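Local coordinates for chemotaxis response regulator protein-glutamate methylesterase (Thermotoga maritima, PDB 3SFT) that probably hydrolyses methyl esters on methylglutamate residues of chemoreceptors and deamidates specific glutamines, this chain being the catalytic domain, at residues Leu86-Lys89 with Lys94-Phe97; Val130-Met135 with Tyr183-Lys188; Val153-Lys158 with Lys168-Glu173. All blocks are in the same frame, centred on the assembly; numbering follows the deposited sequence.

Contact 1 of 3, residues Leu86-Lys89 with Lys94-Phe97; sequences LGLK and KVFF
Leu86 lays its branched end obliquely against the ring of Phe97, with Leu86 CD1 3.6 Å from Phe97 CD1. The second methyl follows the same ring further out, Leu86 CD2 lying 3.9 Å from Phe97 CE1. A chi1 of -178° swings Leu86 CG away from its own N and carries both methyls across to the ring, although Leu86 is not the direct partner of Phe97. That partner is Leu88, in a non-hydrogen-bonded antiparallel pair; the two side chains run side by side in the same direction, and Leu88 CG is 4.2 Å from Phe97 CD1. Leu88 also crosses Val95, where Leu88 CD2 meets Val95 CG1 at 3.8 Å. Gly87 O lies in the plane of the Phe97 ring, at its edge. An alanine in place of Leu86 removes both methyls from the ring of Phe97 and would probably open a gap beside it, next to Val38, with the ring less firmly held.

Lys89 and Phe96 occupy the other face. They form a hydrogen-bonded pair, Lys89 N to Phe96 O and Phe96 N to Lys89 O, each 2.8 Å long. The extended lysine chain brings Lys89 CE to 4.1 Å from Phe96 CB, while the ring of Phe96 turns off from the lysine.

These strands form a beta hairpin, 85-91 with 94-100. Leu88 and Val95 also touch helix 112-123, and Phe97 meets Tyr78 edge-to-face. The chemistry is two-sided: leucine, valine and phenylalanine suit the buried face, whereas the other carries Phe96, itself partly exposed, and a lysine whose methylenes pack while the amine, probably charged, lies beyond them.

Contact 2 of 3, residues Val130-Met135 with Tyr183-Lys188; sequences VILTGM and YKIPEK
Ile185 reaches from helix 185-192 to Val130 and Leu132, and one methyl serves both: Ile185 CD1 is 3.8 Å from Leu132 CD2 and 4.1 Å from Val130 CG1. Ile185 CG1 lies anti to the carbonyl carbon (chi1 -64°) and the chain runs on extended (chi2 -171°), which carries CD1 toward the strand. Ile185 CG2 also lies 4.1 Å from Val130 CG1, so that the valine methyl touches both arms of the isoleucine as the side chains pass alongside, pointing opposite ways.

Helix 185-192 packs on a face of the parallel sheet of this doubly wound alpha/beta domain, over strand 127-131. Valine on the strand and isoleucine on the helix suit this buried place: both are apolar, and their branching at CB offers methyls in two directions. Ile185 also touches Ile154 and Leu180 on the next two strands, and Val130 meets Val10 and Ile12 on its other neighbour.

Leu132 follows the strand. Its CG lies opposite the carbonyl carbon (chi1 -53°), and leucine's longer chain lets CD2 meet Ile185 at an angle although CB does not point there. Its side chain also touches Ile12 and Ser14, and is about 8 Å from that of Ser15, a predicted active-site residue.

Contact 3 of 3, residues Val153-Lys158 with Lys168-Glu173; sequences VIAEDK and KSVIEE
Ala155 and Val170 mark the closest backbone approach of the two segments, their CA atoms 6.9 Å apart. Strand 153-156 and helix 168-172 run at 131° to each other, with their axes 8.2 Å apart at the closest point. Within the helical segment, Glu172 N is hydrogen-bonded to Lys168 O. No hydrogen bond links the two segments; side chains alone join them.

Val153 and Val170 meet tip to tip, Val153 CG1 lying 3.9 Å from Val170 CG1. In Val170 this methyl is anti to the backbone N (chi1 166°), the position that aims it at the strand. Ala155, two residues after Val153 on the strand, presents its single methyl to Ile171, with Ala155 CB 3.8 Å from Ile171 CG1 and 4.0 Å from Ile171 CD1. A small side chain suits this point, where the helix comes nearest to the strand, and the longer isoleucine bends in from the flank to meet it.

The pair belongs to the beta-alpha-beta unit made of strand 152-156, helix 166-172 and strand 178-180, and Ile171 also touches Val179 on the last of these. Between these two segments the contact is wholly apolar, consistent with close packing and exclusion of water joining them; Ile171, partly exposed, sits at its margin.

Contact 1 comes first along the chain and closes a short beta hairpin; it ends before contact 2 opens and lies on the opposite side of the chain's centre, with no touch between them. Contact 2 then closes a long loop, joining strand 127-131 and the residues after it to the C-terminal helix 185-192. Contact 3 is nested inside that loop, tying helix 166-172 to strand 152-156. The strands of contacts 2 and 3 are neighbours in the parallel sheet, and their helices lie on its two faces. The contacts also meet directly: Ile131 packs on Val170, and Glu156 OE1 probably accepts a hydrogen bond from Thr133 N.

Contact 1 of 3, residues Leu86-Lys89 with Lys94-Phe97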
loop_
_atom_site.group_PDB
_atom_site.type_symbol
_atom_site.label_atom_id
_atom_site.label_comp_id
_atom_site.label_asym_id
_atom_site.label_seq_id
_atom_site.Cartn_x
_atom_site.Cartn_y
_atom_site.Cartn_z
ATOM N N LEU A 86 0.568 2.733 10.623
ATOM C CA LEU A 86 -0.849 2.809 10.295
ATOM C C LEU A 86 -1.540 1.453 10.422
ATOM O O LEU A 86 -1.311 0.546 9.618
ATOM C CB LEU A 86 -1.029 3.361 8.882
ATOM C CG LEU A 86 -2.471 3.555 8.412
ATOM C CD1 LEU A 86 -3.172 4.577 9.299
ATOM C CD2 LEU A 86 -2.474 4.014 6.959
ATOM N N GLY A 87 -2.387 1.320 11.437
ATOM C CA GLY A 87 -3.100 0.077 11.633
ATOM C C GLY A 87 -4.502 0.121 11.068
ATOM O O GLY A 87 -4.976 1.174 10.642
ATOM N N LEU A 88 -5.127 -1.048 10.991
ATOM C CA LEU A 88 -6.499 -1.196 10.521
ATOM C C LEU A 88 -7.203 -2.110 11.512
ATOM O O LEU A 88 -6.603 -3.054 12.025
ATOM C CB LEU A 88 -6.566 -1.813 9.120
ATOM C CG LEU A 88 -6.259 -0.898 7.934
ATOM C CD1 LEU A 88 -4.772 -0.917 7.626
ATOM C CD2 LEU A 88 -7.044 -1.362 6.724
ATOM N N LYS A 89 -8.456 -1.796 11.822
ATOM C CA LYS A 89 -9.232 -2.599 12.760
ATOM C C LYS A 89 -10.660 -2.745 12.269
ATOM O O LYS A 89 -11.232 -1.810 11.701
ATOM C CB LYS A 89 -9.216 -1.974 14.162
ATOM C CG LYS A 89 -9.792 -0.566 14.229
ATOM C CD LYS A 89 -9.552 0.083 15.586
ATOM C CE LYS A 89 -9.954 1.549 15.564
ATOM N NZ LYS A 89 -9.562 2.251 16.815
ATOM N N LYS A 94 -17.319 -2.816 9.742
ATOM C CA LYS A 94 -16.622 -1.727 9.059
ATOM C C LYS A 94 -15.143 -1.757 9.431
ATOM O O LYS A 94 -14.757 -2.395 10.413
ATOM C CB LYS A 94 -17.208 -0.370 9.462
ATOM C CG LYS A 94 -18.646 -0.135 9.044
ATOM C CD LYS A 94 -19.189 1.099 9.740
ATOM C CE LYS A 94 -20.668 1.306 9.463
ATOM N NZ LYS A 94 -20.912 1.754 8.071
ATOM N N VAL A 95 -14.321 -1.054 8.655
ATOM C CA VAL A 95 -12.885 -1.003 8.914
ATOM C C VAL A 95 -12.425 0.427 9.185
ATOM O O VAL A 95 -12.793 1.359 8.467
ATOM C CB VAL A 95 -12.073 -1.615 7.750
ATOM C CG1 VAL A 95 -10.579 -1.566 8.065
ATOM C CG2 VAL A 95 -12.501 -3.062 7.527
ATOM N N PHE A 96 -11.623 0.585 10.235
ATOM C CA PHE A 96 -11.122 1.894 10.643
ATOM C C PHE A 96 -9.607 1.904 10.821
ATOM O O PHE A 96 -9.001 0.880 11.139
ATOM C CB PHE A 96 -11.776 2.311 11.973
ATOM C CG PHE A 96 -13.278 2.400 11.914
ATOM C CD1 PHE A 96 -13.907 3.600 11.596
ATOM C CD2 PHE A 96 -14.065 1.279 12.164
ATOM C CE1 PHE A 96 -15.303 3.687 11.526
ATOM C CE2 PHE A 96 -15.463 1.356 12.095
ATOM C CZ PHE A 96 -16.080 2.567 11.773
ATOM N N PHE A 97 -9.005 3.072 10.623
ATOM C CA PHE A 97 -7.566 3.240 10.795
ATOM C C PHE A 97 -7.262 3.550 12.255
ATOM O O PHE A 97 -8.117 4.035 12.994
ATOM C CB PHE A 97 -7.053 4.447 9.998
ATOM C CG PHE A 97 -7.044 4.256 8.513
ATOM C CD1 PHE A 97 -6.254 3.271 7.929
ATOM C CD2 PHE A 97 -7.788 5.094 7.693
ATOM C CE1 PHE A 97 -6.203 3.125 6.546
ATOM C CE2 PHE A 97 -7.745 4.957 6.311
ATOM C CZ PHE A 97 -6.945 3.967 5.736
#

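Contact 2 of 3, residues Val130-Met135 with Tyr183-Lys188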
loop_
_atom_site.group_PDB
_atom_site.type_symbol
_atom_site.label_atom_id
_atom_site.label_comp_id
_atom_site.label_asym_id
_atom_site.label_seq_id
_atom_site.Cartn_x
_atom_site.Cartn_y
_atom_site.Cartn_z
ATOM N N VAL A 130 0.873 -4.519 -2.921
ATOM C CA VAL A 130 1.665 -3.999 -4.029
ATOM C C VAL A 130 2.955 -3.429 -3.453
ATOM O O VAL A 130 2.932 -2.448 -2.717
ATOM C CB VAL A 130 0.914 -2.876 -4.801
ATOM C CG1 VAL A 130 1.729 -2.442 -6.012
ATOM C CG2 VAL A 130 -0.456 -3.359 -5.250
ATOM N N ILE A 131 4.079 -4.059 -3.772
ATOM C CA ILE A 131 5.363 -3.602 -3.263
ATOM C C ILE A 131 6.138 -2.938 -4.385
ATOM O O ILE A 131 6.570 -3.585 -5.340
ATOM C CB ILE A 131 6.163 -4.768 -2.649
ATOM C CG1 ILE A 131 5.310 -5.474 -1.592
ATOM C CG2 ILE A 131 7.467 -4.267 -2.046
ATOM C CD1 ILE A 131 4.800 -4.554 -0.497
ATOM N N LEU A 132 6.303 -1.630 -4.251
ATOM C CA LEU A 132 6.991 -0.820 -5.243
ATOM C C LEU A 132 8.459 -0.570 -4.933
ATOM O O LEU A 132 8.982 -1.003 -3.902
ATOM C CB LEU A 132 6.276 0.531 -5.377
ATOM C CG LEU A 132 4.770 0.474 -5.642
ATOM C CD1 LEU A 132 4.219 1.894 -5.796
ATOM C CD2 LEU A 132 4.501 -0.345 -6.898
ATOM N N THR A 133 9.085 0.159 -5.855
ATOM C CA THR A 133 10.476 0.589 -5.816
ATOM C C THR A 133 10.879 1.069 -4.429
ATOM O O THR A 133 10.070 1.669 -3.716
ATOM C CB THR A 133 10.674 1.765 -6.816
ATOM O OG1 THR A 133 11.991 2.310 -6.689
ATOM C CG2 THR A 133 9.644 2.865 -6.558
ATOM N N GLY A 134 12.132 0.809 -4.056
ATOM C CA GLY A 134 12.625 1.229 -2.757
ATOM C C GLY A 134 13.753 0.377 -2.207
ATOM O O GLY A 134 13.966 -0.755 -2.645
ATOM N N MET A 135 14.489 0.934 -1.251
ATOM C CA MET A 135 15.590 0.224 -0.610
ATOM C C MET A 135 15.066 -0.598 0.553
ATOM O O MET A 135 14.027 -0.282 1.128
ATOM C CB MET A 135 16.627 1.197 -0.050
ATOM C CG MET A 135 17.609 1.755 -1.041
ATOM S SD MET A 135 18.897 2.773 -0.263
ATOM C CE MET A 135 19.886 2.931 -1.663
ATOM N N TYR A 183 3.383 1.106 -14.748
ATOM C CA TYR A 183 2.284 1.437 -15.655
ATOM C C TYR A 183 1.292 0.302 -15.940
ATOM O O TYR A 183 0.152 0.560 -16.335
ATOM C CB TYR A 183 2.816 2.046 -16.963
ATOM C CG TYR A 183 3.819 1.192 -17.720
ATOM C CD1 TYR A 183 3.395 0.202 -18.611
ATOM C CD2 TYR A 183 5.190 1.387 -17.557
ATOM C CE1 TYR A 183 4.311 -0.570 -19.320
ATOM C CE2 TYR A 183 6.113 0.622 -18.258
ATOM C CZ TYR A 183 5.664 -0.355 -19.140
ATOM O OH TYR A 183 6.569 -1.119 -19.839
ATOM N N LYS A 184 1.717 -0.949 -15.765
ATOM C CA LYS A 184 0.814 -2.080 -15.989
ATOM C C LYS A 184 0.081 -2.499 -14.714
ATOM O O LYS A 184 -0.842 -3.311 -14.759
ATOM C CB LYS A 184 1.557 -3.280 -16.582
ATOM C CG LYS A 184 1.733 -3.213 -18.097
ATOM C CD LYS A 184 2.320 -4.504 -18.643
ATOM C CE LYS A 184 2.422 -4.488 -20.168
ATOM N NZ LYS A 184 1.085 -4.452 -20.831
ATOM N N ILE A 185 0.510 -1.951 -13.581
ATOM C CA ILE A 185 -0.095 -2.259 -12.288
ATOM C C ILE A 185 -1.562 -1.810 -12.170
ATOM O O ILE A 185 -2.393 -2.571 -11.686
ATOM C CB ILE A 185 0.774 -1.710 -11.115
ATOM C CG1 ILE A 185 2.130 -2.429 -11.103
ATOM C CG2 ILE A 185 0.063 -1.887 -9.772
ATOM C CD1 ILE A 185 2.993 -2.141 -9.877
ATOM N N PRO A 186 -1.900 -0.580 -12.613
ATOM C CA PRO A 186 -3.289 -0.102 -12.532
ATOM C C PRO A 186 -4.238 -1.032 -13.279
ATOM O O PRO A 186 -5.343 -1.319 -12.817
ATOM C CB PRO A 186 -3.227 1.243 -13.257
ATOM C CG PRO A 186 -1.865 1.700 -13.014
ATOM C CD PRO A 186 -1.033 0.466 -13.184
ATOM N N GLU A 187 -3.789 -1.491 -14.443
ATOM C CA GLU A 187 -4.578 -2.379 -15.295
ATOM C C GLU A 187 -4.819 -3.709 -14.606
ATOM O O GLU A 187 -5.925 -4.245 -14.654
ATOM C CB GLU A 187 -3.871 -2.585 -16.643
ATOM C CG GLU A 187 -3.494 -1.258 -17.323
ATOM C CD GLU A 187 -2.611 -1.411 -18.556
ATOM O OE1 GLU A 187 -2.497 -0.422 -19.310
ATOM O OE2 GLU A 187 -2.019 -2.493 -18.766
ATOM N N LYS A 188 -3.789 -4.224 -13.939
ATOM C CA LYS A 188 -3.905 -5.488 -13.227
ATOM C C LYS A 188 -4.860 -5.333 -12.044
ATOM O O LYS A 188 -5.687 -6.210 -11.795
ATOM C CB LYS A 188 -2.528 -5.968 -12.762
ATOM C CG LYS A 188 -2.536 -7.283 -11.994
ATOM C CD LYS A 188 -3.219 -8.410 -12.764
ATOM C CE LYS A 188 -2.469 -8.779 -14.031
ATOM N NZ LYS A 188 -3.102 -9.945 -14.706
#

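Contact 3 of 3, residues Val153-Lys158 with Lys168-Glu173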
loop_
_atom_site.group_PDB
_atom_site.type_symbol
_atom_site.label_atom_id
_atom_site.label_comp_id
_atom_site.label_asym_id
_atom_site.label_seq_id
_atom_site.Cartn_x
_atom_site.Cartn_y
_atom_site.Cartn_z
ATOM N N VAL A 153 -0.293 -10.858 -4.279
ATOM C CA VAL A 153 0.837 -9.939 -4.195
ATOM C C VAL A 153 1.404 -9.511 -5.550
ATOM O O VAL A 153 1.618 -10.331 -6.443
ATOM C CB VAL A 153 1.972 -10.549 -3.342
ATOM C CG1 VAL A 153 3.194 -9.641 -3.339
ATOM C CG2 VAL A 153 1.483 -10.806 -1.928
ATOM N N ILE A 154 1.642 -8.212 -5.684
ATOM C CA ILE A 154 2.206 -7.645 -6.897
ATOM C C ILE A 154 3.508 -6.924 -6.555
ATOM O O ILE A 154 3.554 -6.107 -5.637
ATOM C CB ILE A 154 1.242 -6.633 -7.554
ATOM C CG1 ILE A 154 -0.047 -7.330 -7.989
ATOM C CG2 ILE A 154 1.904 -5.984 -8.753
ATOM C CD1 ILE A 154 -1.153 -6.366 -8.411
ATOM N N ALA A 155 4.574 -7.264 -7.270
ATOM C CA ALA A 155 5.871 -6.629 -7.063
ATOM C C ALA A 155 6.198 -5.810 -8.301
ATOM O O ALA A 155 5.921 -6.240 -9.422
ATOM C CB ALA A 155 6.944 -7.671 -6.831
ATOM N N GLU A 156 6.757 -4.621 -8.098
ATOM C CA GLU A 156 7.113 -3.760 -9.214
ATOM C C GLU A 156 8.348 -4.289 -9.942
ATOM O O GLU A 156 9.352 -4.647 -9.318
ATOM C CB GLU A 156 7.343 -2.318 -8.751
ATOM C CG GLU A 156 7.620 -1.341 -9.914
ATOM C CD GLU A 156 7.778 0.114 -9.475
ATOM O OE1 GLU A 156 7.738 0.396 -8.265
ATOM O OE2 GLU A 156 7.949 0.987 -10.351
ATOM N N ASP A 157 8.238 -4.378 -11.264
ATOM C CA ASP A 157 9.316 -4.845 -12.123
ATOM C C ASP A 157 10.472 -3.841 -12.096
ATOM O O ASP A 157 10.257 -2.630 -11.984
ATOM C CB ASP A 157 8.788 -5.011 -13.557
ATOM C CG ASP A 157 9.806 -5.633 -14.496
ATOM O OD1 ASP A 157 9.711 -6.848 -14.762
ATOM O OD2 ASP A 157 10.698 -4.907 -14.974
ATOM N N LYS A 158 11.692 -4.354 -12.217
ATOM C CA LYS A 158 12.908 -3.539 -12.206
ATOM C C LYS A 158 12.888 -2.392 -13.221
ATOM O O LYS A 158 13.509 -1.351 -13.006
ATOM C CB LYS A 158 14.133 -4.428 -12.466
ATOM C CG LYS A 158 15.466 -3.718 -12.272
ATOM C CD LYS A 158 16.646 -4.625 -12.595
ATOM C CE LYS A 158 17.972 -3.917 -12.345
ATOM N NZ LYS A 158 18.196 -3.624 -10.901
ATOM N N LYS A 168 12.381 -6.780 -5.226
ATOM C CA LYS A 168 13.267 -7.928 -5.379
ATOM C C LYS A 168 13.220 -8.851 -4.169
ATOM O O LYS A 168 13.195 -10.072 -4.318
ATOM C CB LYS A 168 14.713 -7.485 -5.634
ATOM C CG LYS A 168 15.643 -8.652 -5.902
ATOM C CD LYS A 168 16.963 -8.233 -6.532
ATOM C CE LYS A 168 18.043 -7.987 -5.499
ATOM N NZ LYS A 168 19.379 -7.862 -6.160
ATOM N N SER A 169 13.221 -8.265 -2.974
ATOM C CA SER A 169 13.177 -9.049 -1.744
ATOM C C SER A 169 11.889 -9.870 -1.678
ATOM O O SER A 169 11.901 -11.019 -1.236
ATOM C CB SER A 169 13.293 -8.136 -0.527
ATOM O OG SER A 169 13.141 -8.876 0.667
ATOM N N VAL A 170 10.783 -9.272 -2.124
ATOM C CA VAL A 170 9.489 -9.954 -2.153
ATOM C C VAL A 170 9.546 -11.112 -3.154
ATOM O O VAL A 170 9.125 -12.228 -2.846
ATOM C CB VAL A 170 8.339 -8.980 -2.562
ATOM C CG1 VAL A 170 7.076 -9.749 -2.925
ATOM C CG2 VAL A 170 8.049 -8.012 -1.434
ATOM N N ILE A 171 10.094 -10.843 -4.336
ATOM C CA ILE A 171 10.211 -11.849 -5.396
ATOM C C ILE A 171 11.112 -13.026 -5.005
ATOM O O ILE A 171 10.772 -14.185 -5.266
ATOM C CB ILE A 171 10.742 -11.220 -6.716
ATOM C CG1 ILE A 171 9.763 -10.159 -7.223
ATOM C CG2 ILE A 171 10.962 -12.303 -7.787
ATOM C CD1 ILE A 171 10.363 -9.228 -8.257
ATOM N N GLU A 172 12.245 -12.729 -4.368
ATOM C CA GLU A 172 13.179 -13.771 -3.957
ATOM C C GLU A 172 12.621 -14.770 -2.942
ATOM O O GLU A 172 13.124 -15.890 -2.834
ATOM C CB GLU A 172 14.487 -13.158 -3.457
ATOM C CG GLU A 172 15.319 -12.564 -4.585
ATOM C CD GLU A 172 16.629 -11.950 -4.121
ATOM O OE1 GLU A 172 16.809 -11.750 -2.897
ATOM O OE2 GLU A 172 17.482 -11.662 -4.991
ATOM N N GLU A 173 11.600 -14.367 -2.188
ATOM C CA GLU A 173 10.981 -15.266 -1.222
ATOM C C GLU A 173 9.913 -16.112 -1.907
ATOM O O GLU A 173 9.423 -17.089 -1.338
ATOM C CB GLU A 173 10.342 -14.485 -0.073
ATOM C CG GLU A 173 11.323 -13.788 0.845
ATOM C CD GLU A 173 12.348 -14.732 1.443
ATOM O OE1 GLU A 173 11.954 -15.766 2.028
ATOM O OE2 GLU A 173 13.553 -14.435 1.327
#